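Local coordinates for protein coronin (Toxoplasma gondii, PDB 4OZU) that is a coronin, probably binding actin filaments, represented here by the WD40-repeat domain of the longer protein, at residues A[179-184]-A[221-226]; A[328-333]-A[348-353]. All coordinates share one frame; numbering follows the deposited sequence.

Contact 1 of 2, residues A[179-184]-A[221-226]; sequences KWSWKG and CTWIDG
Ser181 sets its CB over the face of the Trp223 indole: the carbon lies 3.6 Å from the centroid of the six-membered ring, 11° off the ring normal, a CH-pi contact in which a small polar residue sits on an aromatic face. It joins two neighbouring blades of the seven-bladed beta propeller, where the chain leaves strand 175-180 and strand 220-223. At the edge of the same indole, Trp223 NE1 donates to Lys179 O at 3.0 Å, approaching from above the carbonyl plane; edge and face together are expected to restrict the rotation of the ring.

Beyond the ring, the Asp225 carboxylate takes the turn in a forked grip. Ser181 OG, swung anti to its N (chi1 169°), gives a short bond of 2.5 Å to Asp225 OD2, met on the syn side. Trp182 N points at Asp225 OD1 over 3.2 Å, nearly straight at 168°. The serine hydroxyl also accepts from Lys183 N at 3.0 Å, forming an ST turn within the type I turn 181-184, so one oxygen links the turn to the next blade. Lys179 runs its CG past Cys221 O before its NZ leaves for a salt bridge with Glu137. A water finishes the join, accepting from Trp182 NE1 at 2.9 Å and donating to Trp223 O at 2.7 Å.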
ATOM      1  N   LYS A 179       4.197   1.601  -7.556  1.00 21.21           N
ATOM      2  CA  LYS A 179       4.600   0.705  -6.480  1.00 21.75           C
ATOM      3  C   LYS A 179       6.036   0.231  -6.678  1.00 19.04           C
ATOM      4  O   LYS A 179       6.483   0.046  -7.803  1.00 16.55           O
ATOM      5  CB  LYS A 179       3.668  -0.511  -6.405  1.00 19.09           C
ATOM      6  CG  LYS A 179       2.230  -0.201  -6.033  1.00 22.82           C
ATOM      7  CD  LYS A 179       2.083   0.061  -4.543  1.00 36.12           C
ATOM      8  CE  LYS A 179       0.672   0.506  -4.204  1.00 49.76           C
ATOM      9  NZ  LYS A 179       0.525   0.827  -2.760  1.00 64.32           N
ATOM     10  N   TRP A 180       6.742   0.034  -5.569  1.00 20.08           N
ATOM     11  CA  TRP A 180       8.114  -0.469  -5.580  1.00 16.23           C
ATOM     12  C   TRP A 180       8.206  -1.998  -5.535  1.00 21.24           C
ATOM     13  O   TRP A 180       7.466  -2.661  -4.800  1.00 19.36           O
ATOM     14  CB  TRP A 180       8.886   0.040  -4.369  1.00 18.00           C
ATOM     15  CG  TRP A 180       9.248   1.467  -4.335  1.00 21.19           C
ATOM     16  CD1 TRP A 180       8.603   2.470  -3.667  1.00 22.23           C
ATOM     17  CD2 TRP A 180      10.392   2.056  -4.943  1.00 18.99           C
ATOM     18  NE1 TRP A 180       9.273   3.657  -3.844  1.00 19.70           N
ATOM     19  CE2 TRP A 180      10.378   3.427  -4.624  1.00 21.11           C
ATOM     20  CE3 TRP A 180      11.427   1.559  -5.739  1.00 18.79           C
ATOM     21  CZ2 TRP A 180      11.362   4.301  -5.072  1.00 18.91           C
ATOM     22  CZ3 TRP A 180      12.395   2.425  -6.182  1.00 17.91           C
ATOM     23  CH2 TRP A 180      12.361   3.782  -5.847  1.00 18.92           C
ATOM     24  N   SER A 181       9.160  -2.541  -6.282  1.00 18.47           N
ATOM     25  CA  SER A 181       9.585  -3.926  -6.106  1.00 17.53           C
ATOM     26  C   SER A 181      10.100  -4.159  -4.691  1.00 16.34           C
ATOM     27  O   SER A 181      10.711  -3.278  -4.101  1.00 18.82           O
ATOM     28  CB  SER A 181      10.685  -4.267  -7.113  1.00 17.43           C
ATOM     29  OG  SER A 181      11.292  -5.510  -6.805  1.00 28.45           O
ATOM     30  N   TRP A 182       9.883  -5.358  -4.154  1.00 17.14           N
ATOM     31  CA  TRP A 182      10.444  -5.697  -2.853  1.00 18.91           C
ATOM     32  C   TRP A 182      11.967  -5.797  -2.881  1.00 18.78           C
ATOM     33  O   TRP A 182      12.616  -5.811  -1.837  1.00 22.66           O
ATOM     34  CB  TRP A 182       9.827  -6.997  -2.347  1.00 24.28           C
ATOM     35  CG  TRP A 182       8.453  -6.751  -1.858  1.00 21.45           C
ATOM     36  CD1 TRP A 182       7.292  -6.920  -2.553  1.00 21.02           C
ATOM     37  CD2 TRP A 182       8.083  -6.235  -0.573  1.00 22.31           C
ATOM     38  NE1 TRP A 182       6.220  -6.551  -1.774  1.00 21.10           N
ATOM     39  CE2 TRP A 182       6.680  -6.125  -0.556  1.00 21.79           C
ATOM     40  CE3 TRP A 182       8.804  -5.851   0.564  1.00 21.35           C
ATOM     41  CZ2 TRP A 182       5.982  -5.665   0.557  1.00 27.11           C
ATOM     42  CZ3 TRP A 182       8.106  -5.389   1.669  1.00 22.08           C
ATOM     43  CH2 TRP A 182       6.713  -5.298   1.654  1.00 26.88           C
ATOM     44  N   LYS A 183      12.532  -5.851  -4.081  1.00 19.79           N
ATOM     45  CA  LYS A 183      13.977  -5.790  -4.259  1.00 18.94           C
ATOM     46  C   LYS A 183      14.483  -4.358  -4.088  1.00 18.59           C
ATOM     47  O   LYS A 183      15.662  -4.133  -3.835  1.00 19.43           O
ATOM     48  CB  LYS A 183      14.342  -6.319  -5.645  1.00 20.30           C
ATOM     49  CG  LYS A 183      15.824  -6.396  -5.938  1.00 23.44           C
ATOM     50  CD  LYS A 183      16.075  -7.199  -7.209  1.00 25.56           C
ATOM     51  CE  LYS A 183      17.541  -7.172  -7.620  1.00 45.78           C
ATOM     52  NZ  LYS A 183      17.782  -7.981  -8.847  1.00 47.00           N
ATOM     53  N   GLY A 184      13.580  -3.396  -4.252  1.00 18.65           N
ATOM     54  CA  GLY A 184      13.902  -1.993  -4.070  1.00 20.37           C
ATOM     55  C   GLY A 184      14.569  -1.325  -5.261  1.00 20.21           C
ATOM     56  O   GLY A 184      14.999  -0.173  -5.166  1.00 19.41           O
ATOM     57  N   CYS A 221      -1.602  -1.491 -10.106  1.00 20.06           N
ATOM     58  CA  CYS A 221      -0.594  -2.533 -10.003  1.00 16.67           C
ATOM     59  C   CYS A 221       0.005  -2.630  -8.612  1.00 15.46           C
ATOM     60  O   CYS A 221      -0.151  -1.744  -7.780  1.00 19.34           O
ATOM     61  CB  CYS A 221       0.529  -2.313 -11.019  1.00 18.02           C
ATOM     62  SG  CYS A 221       1.702  -0.981 -10.588  1.00 24.10           S
ATOM     63  N   THR A 222       0.661  -3.757  -8.374  1.00 16.54           N
ATOM     64  CA  THR A 222       1.566  -3.909  -7.253  1.00 16.30           C
ATOM     65  C   THR A 222       2.557  -5.014  -7.615  1.00 24.48           C
ATOM     66  O   THR A 222       2.306  -5.803  -8.525  1.00 22.04           O
ATOM     67  CB  THR A 222       0.825  -4.239  -5.954  1.00 23.25           C
ATOM     68  OG1 THR A 222       1.704  -4.041  -4.839  1.00 24.12           O
ATOM     69  CG2 THR A 222       0.313  -5.662  -5.969  1.00 19.16           C
ATOM     70  N   TRP A 223       3.679  -5.071  -6.911  1.00 19.46           N
ATOM     71  CA  TRP A 223       4.665  -6.108  -7.160  1.00 18.86           C
ATOM     72  C   TRP A 223       4.305  -7.371  -6.399  1.00 17.76           C
ATOM     73  O   TRP A 223       3.725  -7.298  -5.317  1.00 22.16           O
ATOM     74  CB  TRP A 223       6.055  -5.629  -6.758  1.00 17.72           C
ATOM     75  CG  TRP A 223       6.604  -4.635  -7.700  1.00 17.56           C
ATOM     76  CD1 TRP A 223       6.326  -3.306  -7.731  1.00 19.83           C
ATOM     77  CD2 TRP A 223       7.535  -4.881  -8.761  1.00 15.83           C
ATOM     78  NE1 TRP A 223       7.027  -2.698  -8.748  1.00 18.51           N
ATOM     79  CE2 TRP A 223       7.775  -3.646  -9.397  1.00 16.97           C
ATOM     80  CE3 TRP A 223       8.190  -6.021  -9.233  1.00 17.57           C
ATOM     81  CZ2 TRP A 223       8.642  -3.519 -10.477  1.00 22.13           C
ATOM     82  CZ3 TRP A 223       9.051  -5.890 -10.313  1.00 18.69           C
ATOM     83  CH2 TRP A 223       9.267  -4.648 -10.920  1.00 21.95           C
ATOM     84  N   ILE A 224       4.639  -8.519  -6.979  1.00 17.67           N
ATOM     85  CA  ILE A 224       4.428  -9.797  -6.328  1.00 19.62           C
ATOM     86  C   ILE A 224       5.721 -10.612  -6.398  1.00 18.05           C
ATOM     87  O   ILE A 224       5.724 -11.770  -6.804  1.00 19.98           O
ATOM     88  CB  ILE A 224       3.230 -10.563  -6.951  1.00 19.22           C
ATOM     89  CG1 ILE A 224       3.378 -10.659  -8.475  1.00 21.80           C
ATOM     90  CG2 ILE A 224       1.924  -9.870  -6.573  1.00 18.61           C
ATOM     91  CD1 ILE A 224       2.285 -11.458  -9.163  1.00 23.49           C
ATOM     92  N   ASP A 225       6.825  -9.968  -6.009  1.00 20.08           N
ATOM     93  CA  ASP A 225       8.083 -10.660  -5.757  1.00 20.07           C
ATOM     94  C   ASP A 225       8.200 -10.867  -4.236  1.00 23.11           C
ATOM     95  O   ASP A 225       7.242 -11.320  -3.610  1.00 21.77           O
ATOM     96  CB  ASP A 225       9.282  -9.900  -6.373  1.00 19.94           C
ATOM     97  CG  ASP A 225       9.362  -8.415  -5.976  1.00 22.08           C
ATOM     98  OD1 ASP A 225       8.381  -7.811  -5.497  1.00 18.88           O
ATOM     99  OD2 ASP A 225      10.444  -7.827  -6.187  1.00 26.51           O
ATOM    100  N   GLY A 226       9.340 -10.562  -3.630  1.00 20.37           N
ATOM    101  CA  GLY A 226       9.503 -10.838  -2.215  1.00 21.74           C
ATOM    102  C   GLY A 226       9.571 -12.329  -1.911  1.00 16.69           C
ATOM    103  O   GLY A 226       9.838 -13.155  -2.792  1.00 19.28           O
TER
HETATM  104  O   HOH W   1       4.799  -3.327  -4.436  0.94 20.45           O
HETATM  105  O   HOH W   2       3.837  -5.648  -3.180  1.00 19.56           O

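Contact 2 of 2, residues A[328-333]-A[348-353]; sequences MRAEIG and SFIVPR
A classic beta bulge marks the base of the hairpin formed by strands 331-339 and 343-350, where Ile332 and Gly333 both face Phe349. The evidence is in the register: Glu331 pairs with Ile350 as a non-hydrogen-bonded antiparallel pair, yet Gly333, two residues on, pairs with Phe349, a step of only one. Ile332 N donates to Phe349 O at 2.9 Å (167°), and Phe349 N returns a bond to Gly333 O, also at 2.9 Å. A third bond, Val351 N to Ala330 O at 3.2 Å, carries the pairing past the end of strand 343-350.

The side chains fall into an apolar and a polar group. Ile332 CG2 meets Val351 CG2 obliquely at 4.0 Å, and Ala330 CB touches Ile350 CG2 at 4.2 Å. Phe349 sets the edge of its ring against the Gly333 backbone, and the ring itself packs against Tyr283 and Tyr294.

With CG anti to the backbone N (chi1 -178°) and an extended chain beyond it, Glu331 carries its carboxylate out to Ser348. Ser348 OG donates to Glu331 OE2 at 2.6 Å, on the anti side and 31° out of the carboxylate plane. Arg329 NH2 reaches the same oxygen in a salt bridge of 3.2 Å, while its NE pairs with Asp326. Arg334 adds a second salt bridge to Glu331 OE2, and Trp20 NE1, from strand 16-25, donates to the serine hydroxyl.

Ser348 OG thus relays a bond from the N-terminal strand to a buried glutamate, and two arginines with a hydroxyl donor around OE2 would be expected to keep that carboxylate ionised.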
ATOM      1  N   MET A 328      -1.043 -14.830  18.095  1.00 25.31           N
ATOM      2  CA  MET A 328      -1.731 -15.830  18.905  1.00 26.99           C
ATOM      3  C   MET A 328      -3.147 -16.110  18.398  1.00 33.56           C
ATOM      4  O   MET A 328      -3.770 -17.089  18.806  1.00 33.29           O
ATOM      5  CB  MET A 328      -1.768 -15.388  20.369  1.00 31.15           C
ATOM      6  CG  MET A 328      -0.410 -15.453  21.047  1.00 37.74           C
ATOM      7  SD  MET A 328       0.377 -17.074  20.895  1.00 39.96           S
ATOM      8  CE  MET A 328      -0.813 -18.118  21.732  1.00 38.34           C
ATOM      9  N   ARG A 329      -3.641 -15.266  17.499  1.00 29.23           N
ATOM     10  CA  ARG A 329      -4.962 -15.464  16.907  1.00 27.87           C
ATOM     11  C   ARG A 329      -4.877 -16.055  15.505  1.00 27.57           C
ATOM     12  O   ARG A 329      -5.895 -16.212  14.830  1.00 28.48           O
ATOM     13  CB  ARG A 329      -5.724 -14.137  16.866  1.00 26.49           C
ATOM     14  CG  ARG A 329      -6.120 -13.631  18.245  1.00 33.77           C
ATOM     15  CD  ARG A 329      -7.236 -12.611  18.158  1.00 61.07           C
ATOM     16  NE  ARG A 329      -6.833 -11.435  17.392  1.00 84.69           N
ATOM     17  CZ  ARG A 329      -7.510 -10.913  16.370  1.00 74.81           C
ATOM     18  NH1 ARG A 329      -8.657 -11.442  15.953  1.00 45.99           N
ATOM     19  NH2 ARG A 329      -7.028  -9.840  15.760  1.00 49.20           N
ATOM     20  N   ALA A 330      -3.660 -16.380  15.075  1.00 23.90           N
ATOM     21  CA  ALA A 330      -3.408 -16.865  13.719  1.00 23.22           C
ATOM     22  C   ALA A 330      -3.879 -15.826  12.710  1.00 23.18           C
ATOM     23  O   ALA A 330      -4.304 -16.159  11.600  1.00 24.10           O
ATOM     24  CB  ALA A 330      -4.091 -18.205  13.472  1.00 25.74           C
ATOM     25  N   GLU A 331      -3.798 -14.560  13.106  1.00 28.23           N
ATOM     26  CA  GLU A 331      -4.074 -13.455  12.196  1.00 22.21           C
ATOM     27  C   GLU A 331      -2.876 -13.250  11.280  1.00 21.61           C
ATOM     28  O   GLU A 331      -1.769 -13.048  11.770  1.00 24.79           O
ATOM     29  CB  GLU A 331      -4.359 -12.171  12.981  1.00 20.67           C
ATOM     30  CG  GLU A 331      -4.702 -10.970  12.110  1.00 25.35           C
ATOM     31  CD  GLU A 331      -4.853  -9.695  12.915  1.00 29.10           C
ATOM     32  OE1 GLU A 331      -3.895  -9.328  13.639  1.00 25.05           O
ATOM     33  OE2 GLU A 331      -5.928  -9.059  12.824  1.00 26.33           O
ATOM     34  N   ILE A 332      -3.080 -13.285   9.962  1.00 24.68           N
ATOM     35  CA  ILE A 332      -1.967 -13.054   9.039  1.00 23.99           C
ATOM     36  C   ILE A 332      -2.045 -11.680   8.369  1.00 22.99           C
ATOM     37  O   ILE A 332      -1.040 -11.161   7.885  1.00 23.00           O
ATOM     38  CB  ILE A 332      -1.877 -14.152   7.957  1.00 31.26           C
ATOM     39  CG1 ILE A 332      -3.064 -14.105   7.002  1.00 47.46           C
ATOM     40  CG2 ILE A 332      -1.764 -15.532   8.614  1.00 32.24           C
ATOM     41  CD1 ILE A 332      -2.859 -14.952   5.771  1.00 71.60           C
ATOM     42  N   GLY A 333      -3.236 -11.097   8.345  1.00 20.10           N
ATOM     43  CA  GLY A 333      -3.412  -9.752   7.826  1.00 21.82           C
ATOM     44  C   GLY A 333      -4.601  -9.077   8.471  1.00 23.49           C
ATOM     45  O   GLY A 333      -5.463  -9.744   9.062  1.00 22.07           O
ATOM     46  N   SER A 348     -10.019  -8.902  10.459  1.00 26.05           N
ATOM     47  CA  SER A 348      -8.906  -9.838  10.558  1.00 25.19           C
ATOM     48  C   SER A 348      -9.030 -10.915   9.487  1.00 23.37           C
ATOM     49  O   SER A 348     -10.133 -11.348   9.158  1.00 24.84           O
ATOM     50  CB  SER A 348      -8.861 -10.494  11.948  1.00 24.24           C
ATOM     51  OG  SER A 348      -8.433  -9.583  12.946  1.00 26.16           O
ATOM     52  N   PHE A 349      -7.893 -11.342   8.952  1.00 21.15           N
ATOM     53  CA  PHE A 349      -7.840 -12.504   8.076  1.00 24.73           C
ATOM     54  C   PHE A 349      -7.051 -13.586   8.796  1.00 24.88           C
ATOM     55  O   PHE A 349      -5.853 -13.438   9.064  1.00 25.70           O
ATOM     56  CB  PHE A 349      -7.237 -12.129   6.727  1.00 22.87           C
ATOM     57  CG  PHE A 349      -7.992 -11.025   6.050  1.00 24.67           C
ATOM     58  CD1 PHE A 349      -9.110 -11.304   5.284  1.00 28.03           C
ATOM     59  CD2 PHE A 349      -7.625  -9.705   6.234  1.00 25.53           C
ATOM     60  CE1 PHE A 349      -9.829 -10.285   4.682  1.00 29.79           C
ATOM     61  CE2 PHE A 349      -8.338  -8.682   5.634  1.00 28.13           C
ATOM     62  CZ  PHE A 349      -9.442  -8.974   4.862  1.00 23.71           C
ATOM     63  N   ILE A 350      -7.766 -14.656   9.118  1.00 24.34           N
ATOM     64  CA  ILE A 350      -7.321 -15.669  10.066  1.00 24.51           C
ATOM     65  C   ILE A 350      -7.308 -17.043   9.429  1.00 23.19           C
ATOM     66  O   ILE A 350      -8.257 -17.432   8.753  1.00 26.34           O
ATOM     67  CB  ILE A 350      -8.243 -15.683  11.306  1.00 27.23           C
ATOM     68  CG1 ILE A 350      -8.096 -14.370  12.073  1.00 25.91           C
ATOM     69  CG2 ILE A 350      -7.908 -16.837  12.229  1.00 27.80           C
ATOM     70  CD1 ILE A 350      -9.242 -14.063  12.981  1.00 28.10           C
ATOM     71  N   VAL A 351      -6.224 -17.778   9.633  1.00 29.96           N
ATOM     72  CA  VAL A 351      -6.179 -19.181   9.237  1.00 29.90           C
ATOM     73  C   VAL A 351      -6.867 -20.020  10.304  1.00 31.00           C
ATOM     74  O   VAL A 351      -6.453 -19.992  11.460  1.00 30.60           O
ATOM     75  CB  VAL A 351      -4.737 -19.675   9.054  1.00 28.04           C
ATOM     76  CG1 VAL A 351      -4.721 -21.148   8.652  1.00 31.37           C
ATOM     77  CG2 VAL A 351      -4.012 -18.823   8.024  1.00 28.87           C
ATOM     78  N   PRO A 352      -7.916 -20.775   9.927  1.00 32.61           N
ATOM     79  CA  PRO A 352      -8.587 -21.594  10.938  1.00 34.78           C
ATOM     80  C   PRO A 352      -7.717 -22.760  11.370  1.00 32.76           C
ATOM     81  O   PRO A 352      -7.222 -23.508  10.529  1.00 38.98           O
ATOM     82  CB  PRO A 352      -9.852 -22.082  10.224  1.00 35.96           C
ATOM     83  CG  PRO A 352      -9.496 -22.067   8.783  1.00 35.67           C
ATOM     84  CD  PRO A 352      -8.538 -20.924   8.599  1.00 34.46           C
ATOM     85  N   ARG A 353      -7.537 -22.899  12.677  1.00 39.56           N
ATOM     86  CA  ARG A 353      -6.749 -23.980  13.238  1.00 38.05           C
ATOM     87  C   ARG A 353      -7.477 -24.539  14.448  1.00 52.06           C
ATOM     88  O   ARG A 353      -8.196 -23.814  15.135  1.00 48.03           O
ATOM     89  CB  ARG A 353      -5.350 -23.491  13.612  1.00 45.54           C
ATOM     90  CG  ARG A 353      -4.454 -23.207  12.410  1.00 41.47           C
ATOM     91  CD  ARG A 353      -3.991 -24.495  11.740  1.00 35.43           C
ATOM     92  NE  ARG A 353      -3.276 -24.257  10.487  1.00 44.83           N
ATOM     93  CZ  ARG A 353      -1.980 -23.972  10.390  1.00 59.03           C
ATOM     94  NH1 ARG A 353      -1.220 -23.869  11.474  1.00 27.92           N
ATOM     95  NH2 ARG A 353      -1.440 -23.780   9.195  1.00 37.21           N
TER

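Overall arrangement
Contact 1 comes first along the chain and closes before contact 2 opens; their centres lie 24 Å apart, with nearest atoms about 12 Å apart and no touch. They belong to different sheets of one propeller and bind it in different ways. Residues 179-184 and 221-226 join two consecutive four-stranded blades, 11 Å from the chain centre. Residues 328-333 and 348-353 work within a single blade, 20 Å from that centre, where N-terminal strand 16-25 lies antiparallel beside strand 343-350. That pairing of chain start with late strands closes the ring, as in other WD40 propellers, whereas contact 1 ties successive blades together.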